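PDB 6W1W: motility-associated killing factor MakB from Vibrio cholerae serotype O1, which probably serves as one component of a three-component cytotoxin structurally related to the alpha-pore-forming toxins. Local coordinates for residues Y29-H40 against V51-M62. Sequence-based numbering, arbitrary orientation.
Sequences YDATCNSLFIGH and VRSRTEILRAVM
Arg-59 of helix 46-66 reaches across to the backbone of Asn-34 and Leu-36 at the C-terminal end of helix 9-35, where the two helices pack as an antiparallel helical hairpin within the elongated helical bundle expected of an alpha-pore-forming toxin. The short helical segments run at 146° to each other, 9.1 Å apart at closest approach. Bent at chi3, the arginine turns its guanidinium toward the carbonyls of the last helical turn and of Leu-36 just beyond it. NH1 donates a nearly straight hydrogen bond to Leu-36 O (3.2 Å, 170°), lying in the carbonyl plane on a lone pair, while Asn-34 O is 2.9 Å from the same NH1. Glu-56, one turn earlier, probably pairs with NH2, although the modelled separation is implausibly short. The Asn-34 amide lies nearly coplanar with this guanidinium, and its OD1 rests against the aliphatic CG of Arg-59.

Apolar groups fill the interface beside this polar site. Cys-33 SG sits against Leu-58 CD2 at 3.7 Å, and Met-62, folded at chi2 and chi3, brings CE to the ring edge of Tyr-29, near the ring plane. Tyr-29 crosses Leu-58 at about a right angle, its OH 3.8 Å from Leu-58 CD1 and weakly hydrogen-bonded to Glu-139.

Beyond the helix, residues 37-39 extend between helix 46-66 and strand 209-220, with backbone hydrogen bonds between Phe-37 and Ser-213 and between Gly-39 and Phe-211. Ile-38 points to the helix; its CD1 packs onto Val-51 CG1 and reaches Thr-55 CG2 (3.8 Å). Arg-52, salt-bridged to Asp-44, is crossed by His-40, whose ring plane is tilted 50° from the guanidinium and whose CD2 lies over the centre of one guanidinium face.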
ATOM      1  N   TYR A  29       0.681  -5.124  -3.149  1.00117.92           N
ATOM      2  CA  TYR A  29       1.690  -6.164  -2.969  1.00112.93           C
ATOM      3  C   TYR A  29       1.032  -7.536  -2.944  1.00107.63           C
ATOM      4  O   TYR A  29       1.627  -8.525  -3.389  1.00 78.07           O
ATOM      5  CB  TYR A  29       2.484  -5.936  -1.684  1.00 94.63           C
ATOM      6  CG  TYR A  29       3.473  -7.040  -1.380  1.00 81.00           C
ATOM      7  CD1 TYR A  29       4.745  -7.031  -1.938  1.00 82.98           C
ATOM      8  CD2 TYR A  29       3.139  -8.091  -0.530  1.00105.65           C
ATOM      9  CE1 TYR A  29       5.654  -8.038  -1.666  1.00107.95           C
ATOM     10  CE2 TYR A  29       4.039  -9.104  -0.252  1.00 81.74           C
ATOM     11  CZ  TYR A  29       5.297  -9.071  -0.822  1.00112.67           C
ATOM     12  OH  TYR A  29       6.204 -10.072  -0.551  1.00101.90           O
ATOM     13  N   ASP A  30      -0.194  -7.608  -2.422  1.00 84.85           N
ATOM     14  CA  ASP A  30      -0.986  -8.824  -2.544  1.00109.83           C
ATOM     15  C   ASP A  30      -1.270  -9.137  -4.008  1.00113.97           C
ATOM     16  O   ASP A  30      -0.942 -10.225  -4.502  1.00 99.41           O
ATOM     17  CB  ASP A  30      -2.285  -8.680  -1.750  1.00123.53           C
ATOM     18  CG  ASP A  30      -3.282  -9.783  -2.054  1.00138.76           C
ATOM     19  OD1 ASP A  30      -2.971 -10.965  -1.793  1.00139.28           O
ATOM     20  OD2 ASP A  30      -4.377  -9.461  -2.559  1.00138.47           O
ATOM     21  N   ALA A  31      -1.862  -8.172  -4.725  1.00116.28           N
ATOM     22  CA  ALA A  31      -2.192  -8.369  -6.134  1.00 95.19           C
ATOM     23  C   ALA A  31      -0.963  -8.745  -6.950  1.00 77.82           C
ATOM     24  O   ALA A  31      -1.036  -9.605  -7.836  1.00 96.13           O
ATOM     25  CB  ALA A  31      -2.839  -7.108  -6.702  1.00 83.05           C
ATOM     26  N   THR A  32       0.178  -8.114  -6.663  1.00 78.23           N
ATOM     27  CA  THR A  32       1.428  -8.519  -7.296  1.00 87.29           C
ATOM     28  C   THR A  32       1.742  -9.982  -6.995  1.00 93.94           C
ATOM     29  O   THR A  32       2.225 -10.715  -7.868  1.00 89.08           O
ATOM     30  CB  THR A  32       2.576  -7.621  -6.820  1.00 99.28           C
ATOM     31  OG1 THR A  32       2.248  -6.244  -7.041  1.00 80.90           O
ATOM     32  CG2 THR A  32       3.879  -7.957  -7.549  1.00 81.68           C
ATOM     33  N   CYS A  33       1.476 -10.422  -5.761  1.00104.71           N
ATOM     34  CA  CYS A  33       1.801 -11.790  -5.370  1.00106.23           C
ATOM     35  C   CYS A  33       0.884 -12.808  -6.032  1.00108.42           C
ATOM     36  O   CYS A  33       1.340 -13.900  -6.394  1.00 76.57           O
ATOM     37  CB  CYS A  33       1.740 -11.937  -3.850  1.00 96.23           C
ATOM     38  SG  CYS A  33       3.316 -11.613  -3.022  1.00103.12           S
ATOM     39  N   ASN A  34      -0.398 -12.472  -6.202  1.00 76.38           N
ATOM     40  CA  ASN A  34      -1.309 -13.388  -6.882  1.00 92.39           C
ATOM     41  C   ASN A  34      -1.009 -13.453  -8.372  1.00107.09           C
ATOM     42  O   ASN A  34      -1.011 -14.537  -8.967  1.00126.71           O
ATOM     43  CB  ASN A  34      -2.768 -12.980  -6.649  1.00 87.97           C
ATOM     44  CG  ASN A  34      -3.213 -13.169  -5.202  1.00102.90           C
ATOM     45  OD1 ASN A  34      -2.692 -14.025  -4.481  1.00 94.98           O
ATOM     46  ND2 ASN A  34      -4.189 -12.371  -4.775  1.00 96.37           N
ATOM     47  N   SER A  35      -0.731 -12.301  -8.986  1.00103.37           N
ATOM     48  CA  SER A  35      -0.447 -12.242 -10.415  1.00 90.19           C
ATOM     49  C   SER A  35       0.827 -12.984 -10.802  1.00 81.45           C
ATOM     50  O   SER A  35       0.949 -13.408 -11.954  1.00 97.59           O
ATOM     51  CB  SER A  35      -0.345 -10.785 -10.864  1.00101.60           C
ATOM     52  OG  SER A  35       0.654 -10.104 -10.124  1.00114.20           O
ATOM     53  N   LEU A  36       1.768 -13.156  -9.873  1.00 94.62           N
ATOM     54  CA  LEU A  36       3.056 -13.754 -10.205  1.00 86.64           C
ATOM     55  C   LEU A  36       2.879 -15.131 -10.833  1.00 87.26           C
ATOM     56  O   LEU A  36       2.204 -16.002 -10.280  1.00116.03           O
ATOM     57  CB  LEU A  36       3.930 -13.851  -8.954  1.00 86.18           C
ATOM     58  CG  LEU A  36       5.438 -13.687  -9.162  1.00 89.52           C
ATOM     59  CD1 LEU A  36       6.154 -13.460  -7.842  1.00 86.42           C
ATOM     60  CD2 LEU A  36       6.034 -14.875  -9.881  1.00 99.41           C
ATOM     61  N   PHE A  37       3.492 -15.317 -12.001  1.00 94.47           N
ATOM     62  CA  PHE A  37       3.476 -16.567 -12.744  1.00 96.92           C
ATOM     63  C   PHE A  37       4.909 -16.942 -13.091  1.00102.45           C
ATOM     64  O   PHE A  37       5.707 -16.075 -13.458  1.00115.48           O
ATOM     65  CB  PHE A  37       2.633 -16.436 -14.023  1.00 92.07           C
ATOM     66  CG  PHE A  37       2.604 -17.678 -14.875  1.00103.85           C
ATOM     67  CD1 PHE A  37       3.623 -17.950 -15.772  1.00104.64           C
ATOM     68  CD2 PHE A  37       1.541 -18.563 -14.797  1.00130.30           C
ATOM     69  CE1 PHE A  37       3.590 -19.087 -16.555  1.00115.69           C
ATOM     70  CE2 PHE A  37       1.501 -19.702 -15.582  1.00134.42           C
ATOM     71  CZ  PHE A  37       2.526 -19.963 -16.461  1.00127.25           C
ATOM     72  N   ILE A  38       5.240 -18.227 -12.973  1.00 91.44           N
ATOM     73  CA  ILE A  38       6.576 -18.720 -13.300  1.00101.72           C
ATOM     74  C   ILE A  38       6.428 -20.024 -14.072  1.00111.03           C
ATOM     75  O   ILE A  38       5.991 -21.034 -13.508  1.00117.05           O
ATOM     76  CB  ILE A  38       7.454 -18.930 -12.058  1.00 91.73           C
ATOM     77  CG1 ILE A  38       7.701 -17.597 -11.349  1.00 90.13           C
ATOM     78  CG2 ILE A  38       8.772 -19.574 -12.454  1.00 96.11           C
ATOM     79  CD1 ILE A  38       8.758 -17.639 -10.280  1.00 90.34           C
ATOM     80  N   GLY A  39       6.790 -20.003 -15.356  1.00115.75           N
ATOM     81  CA  GLY A  39       6.758 -21.179 -16.199  1.00110.04           C
ATOM     82  C   GLY A  39       8.079 -21.922 -16.190  1.00121.24           C
ATOM     83  O   GLY A  39       8.901 -21.775 -15.282  1.00129.69           O
ATOM     84  N   HIS A  40       8.287 -22.726 -17.230  1.00119.52           N
ATOM     85  CA  HIS A  40       9.429 -23.624 -17.307  1.00129.74           C
ATOM     86  C   HIS A  40      10.396 -23.182 -18.400  1.00135.30           C
ATOM     87  O   HIS A  40      10.009 -22.523 -19.372  1.00141.85           O
ATOM     88  CB  HIS A  40       8.969 -25.058 -17.570  1.00143.96           C
ATOM     89  CG  HIS A  40       7.890 -25.524 -16.643  1.00148.52           C
ATOM     90  ND1 HIS A  40       6.551 -25.450 -16.960  1.00147.06           N
ATOM     91  CD2 HIS A  40       7.952 -26.056 -15.400  1.00144.73           C
ATOM     92  CE1 HIS A  40       5.835 -25.924 -15.957  1.00143.17           C
ATOM     93  NE2 HIS A  40       6.662 -26.297 -14.996  1.00144.68           N
ATOM     94  N   VAL A  51      11.974 -22.750  -7.096  1.00108.01           N
ATOM     95  CA  VAL A  51      11.471 -21.378  -7.057  1.00108.13           C
ATOM     96  C   VAL A  51       9.966 -21.348  -7.293  1.00101.81           C
ATOM     97  O   VAL A  51       9.237 -20.585  -6.647  1.00102.09           O
ATOM     98  CB  VAL A  51      12.232 -20.502  -8.072  1.00114.16           C
ATOM     99  CG1 VAL A  51      11.399 -19.311  -8.496  1.00 94.16           C
ATOM    100  CG2 VAL A  51      13.533 -20.023  -7.468  1.00112.29           C
ATOM    101  N   ARG A  52       9.476 -22.179  -8.217  1.00107.09           N
ATOM    102  CA  ARG A  52       8.039 -22.242  -8.465  1.00114.29           C
ATOM    103  C   ARG A  52       7.284 -22.630  -7.203  1.00119.28           C
ATOM    104  O   ARG A  52       6.216 -22.076  -6.913  1.00120.07           O
ATOM    105  CB  ARG A  52       7.735 -23.234  -9.588  1.00121.02           C
ATOM    106  CG  ARG A  52       6.982 -22.643 -10.766  1.00118.33           C
ATOM    107  CD  ARG A  52       6.654 -23.705 -11.808  1.00115.96           C
ATOM    108  NE  ARG A  52       7.762 -24.633 -12.010  1.00119.09           N
ATOM    109  CZ  ARG A  52       8.828 -24.377 -12.761  1.00135.31           C
ATOM    110  NH1 ARG A  52       9.786 -25.283 -12.887  1.00132.22           N
ATOM    111  NH2 ARG A  52       8.937 -23.214 -13.386  1.00152.78           N
ATOM    112  N   SER A  53       7.828 -23.577  -6.437  1.00113.09           N
ATOM    113  CA  SER A  53       7.181 -23.993  -5.199  1.00104.36           C
ATOM    114  C   SER A  53       7.143 -22.859  -4.187  1.00117.86           C
ATOM    115  O   SER A  53       6.099 -22.597  -3.581  1.00135.34           O
ATOM    116  CB  SER A  53       7.901 -25.206  -4.614  1.00106.96           C
ATOM    117  OG  SER A  53       7.776 -26.320  -5.477  1.00127.02           O
ATOM    118  N   ARG A  54       8.267 -22.165  -3.995  1.00 97.49           N
ATOM    119  CA  ARG A  54       8.327 -21.153  -2.947  1.00 96.43           C
ATOM    120  C   ARG A  54       7.498 -19.916  -3.271  1.00112.13           C
ATOM    121  O   ARG A  54       7.150 -19.167  -2.352  1.00114.53           O
ATOM    122  CB  ARG A  54       9.779 -20.779  -2.670  1.00 97.32           C
ATOM    123  CG  ARG A  54      10.660 -21.993  -2.466  1.00112.94           C
ATOM    124  CD  ARG A  54      11.833 -21.732  -1.546  1.00115.89           C
ATOM    125  NE  ARG A  54      12.711 -22.897  -1.495  1.00123.71           N
ATOM    126  CZ  ARG A  54      13.722 -23.040  -0.647  1.00127.03           C
ATOM    127  NH1 ARG A  54      13.992 -22.092   0.237  1.00121.70           N
ATOM    128  NH2 ARG A  54      14.464 -24.140  -0.683  1.00125.41           N
ATOM    129  N   THR A  55       7.168 -19.682  -4.546  1.00116.50           N
ATOM    130  CA  THR A  55       6.199 -18.636  -4.865  1.00115.05           C
ATOM    131  C   THR A  55       4.782 -19.085  -4.548  1.00106.06           C
ATOM    132  O   THR A  55       3.919 -18.250  -4.251  1.00 92.83           O
ATOM    133  CB  THR A  55       6.278 -18.230  -6.340  1.00102.00           C
ATOM    134  OG1 THR A  55       6.134 -19.392  -7.165  1.00113.25           O
ATOM    135  CG2 THR A  55       7.594 -17.549  -6.646  1.00 91.41           C
ATOM    136  N   GLU A  56       4.528 -20.394  -4.614  1.00107.11           N
ATOM    137  CA  GLU A  56       3.220 -20.902  -4.227  1.00111.20           C
ATOM    138  C   GLU A  56       2.970 -20.697  -2.739  1.00100.35           C
ATOM    139  O   GLU A  56       1.822 -20.494  -2.328  1.00 92.88           O
ATOM    140  CB  GLU A  56       3.093 -22.379  -4.601  1.00115.82           C
ATOM    141  CG  GLU A  56       1.751 -22.760  -5.220  1.00130.13           C
ATOM    142  CD  GLU A  56       1.534 -22.140  -6.592  1.00135.81           C
ATOM    143  OE1 GLU A  56       1.195 -20.941  -6.663  1.00135.15           O
ATOM    144  OE2 GLU A  56       1.712 -22.852  -7.603  1.00138.91           O
ATOM    145  N   ILE A  57       4.021 -20.718  -1.921  1.00 94.03           N
ATOM    146  CA  ILE A  57       3.819 -20.470  -0.498  1.00117.94           C
ATOM    147  C   ILE A  57       3.883 -18.977  -0.185  1.00102.63           C
ATOM    148  O   ILE A  57       3.255 -18.524   0.776  1.00120.25           O
ATOM    149  CB  ILE A  57       4.811 -21.270   0.372  1.00118.92           C
ATOM    150  CG1 ILE A  57       6.199 -20.638   0.354  1.00104.09           C
ATOM    151  CG2 ILE A  57       4.862 -22.743  -0.066  1.00114.80           C
ATOM    152  CD1 ILE A  57       7.177 -21.333   1.265  1.00104.71           C
ATOM    153  N   LEU A  58       4.615 -18.196  -0.985  1.00107.90           N
ATOM    154  CA  LEU A  58       4.570 -16.743  -0.835  1.00114.86           C
ATOM    155  C   LEU A  58       3.162 -16.218  -1.072  1.00108.69           C
ATOM    156  O   LEU A  58       2.676 -15.357  -0.328  1.00 97.96           O
ATOM    157  CB  LEU A  58       5.546 -16.072  -1.799  1.00111.21           C
ATOM    158  CG  LEU A  58       5.411 -14.547  -1.909  1.00 99.37           C
ATOM    159  CD1 LEU A  58       5.892 -13.859  -0.638  1.00100.49           C
ATOM    160  CD2 LEU A  58       6.149 -14.011  -3.122  1.00 89.34           C
ATOM    161  N   ARG A  59       2.498 -16.719  -2.116  1.00 98.21           N
ATOM    162  CA  ARG A  59       1.096 -16.391  -2.331  1.00102.22           C
ATOM    163  C   ARG A  59       0.249 -16.813  -1.132  1.00101.04           C
ATOM    164  O   ARG A  59      -0.645 -16.073  -0.701  1.00 90.87           O
ATOM    165  CB  ARG A  59       0.604 -17.063  -3.616  1.00 91.39           C
ATOM    166  CG  ARG A  59      -0.480 -16.310  -4.372  1.00 93.71           C
ATOM    167  CD  ARG A  59      -1.120 -17.197  -5.438  1.00101.27           C
ATOM    168  NE  ARG A  59      -0.154 -18.110  -6.050  1.00113.50           N
ATOM    169  CZ  ARG A  59       0.636 -17.794  -7.073  1.00119.72           C
ATOM    170  NH1 ARG A  59       0.583 -16.583  -7.610  1.00116.92           N
ATOM    171  NH2 ARG A  59       1.484 -18.691  -7.560  1.00113.08           N
ATOM    172  N   ALA A  60       0.538 -17.988  -0.560  1.00115.46           N
ATOM    173  CA  ALA A  60      -0.275 -18.501   0.539  1.00130.64           C
ATOM    174  C   ALA A  60       0.063 -17.830   1.866  1.00128.03           C
ATOM    175  O   ALA A  60      -0.818 -17.660   2.716  1.00123.83           O
ATOM    176  CB  ALA A  60      -0.112 -20.017   0.661  1.00116.91           C
ATOM    177  N   VAL A  61       1.330 -17.457   2.066  1.00115.76           N
ATOM    178  CA  VAL A  61       1.717 -16.765   3.291  1.00115.89           C
ATOM    179  C   VAL A  61       0.953 -15.453   3.424  1.00118.91           C
ATOM    180  O   VAL A  61       0.539 -15.065   4.524  1.00116.15           O
ATOM    181  CB  VAL A  61       3.242 -16.554   3.314  1.00125.18           C
ATOM    182  CG1 VAL A  61       3.608 -15.383   4.198  1.00129.99           C
ATOM    183  CG2 VAL A  61       3.941 -17.819   3.793  1.00119.12           C
ATOM    184  N   MET A  62       0.731 -14.761   2.307  1.00122.08           N
ATOM    185  CA  MET A  62       0.037 -13.480   2.342  1.00116.99           C
ATOM    186  C   MET A  62      -1.477 -13.618   2.400  1.00123.14           C
ATOM    187  O   MET A  62      -2.156 -12.625   2.684  1.00129.23           O
ATOM    188  CB  MET A  62       0.430 -12.639   1.127  1.00103.54           C
ATOM    189  CG  MET A  62       1.926 -12.444   0.995  1.00108.82           C
ATOM    190  SD  MET A  62       2.670 -11.842   2.525  1.00117.96           S
ATOM    191  CE  MET A  62       1.897 -10.232   2.677  1.00116.03           C
TER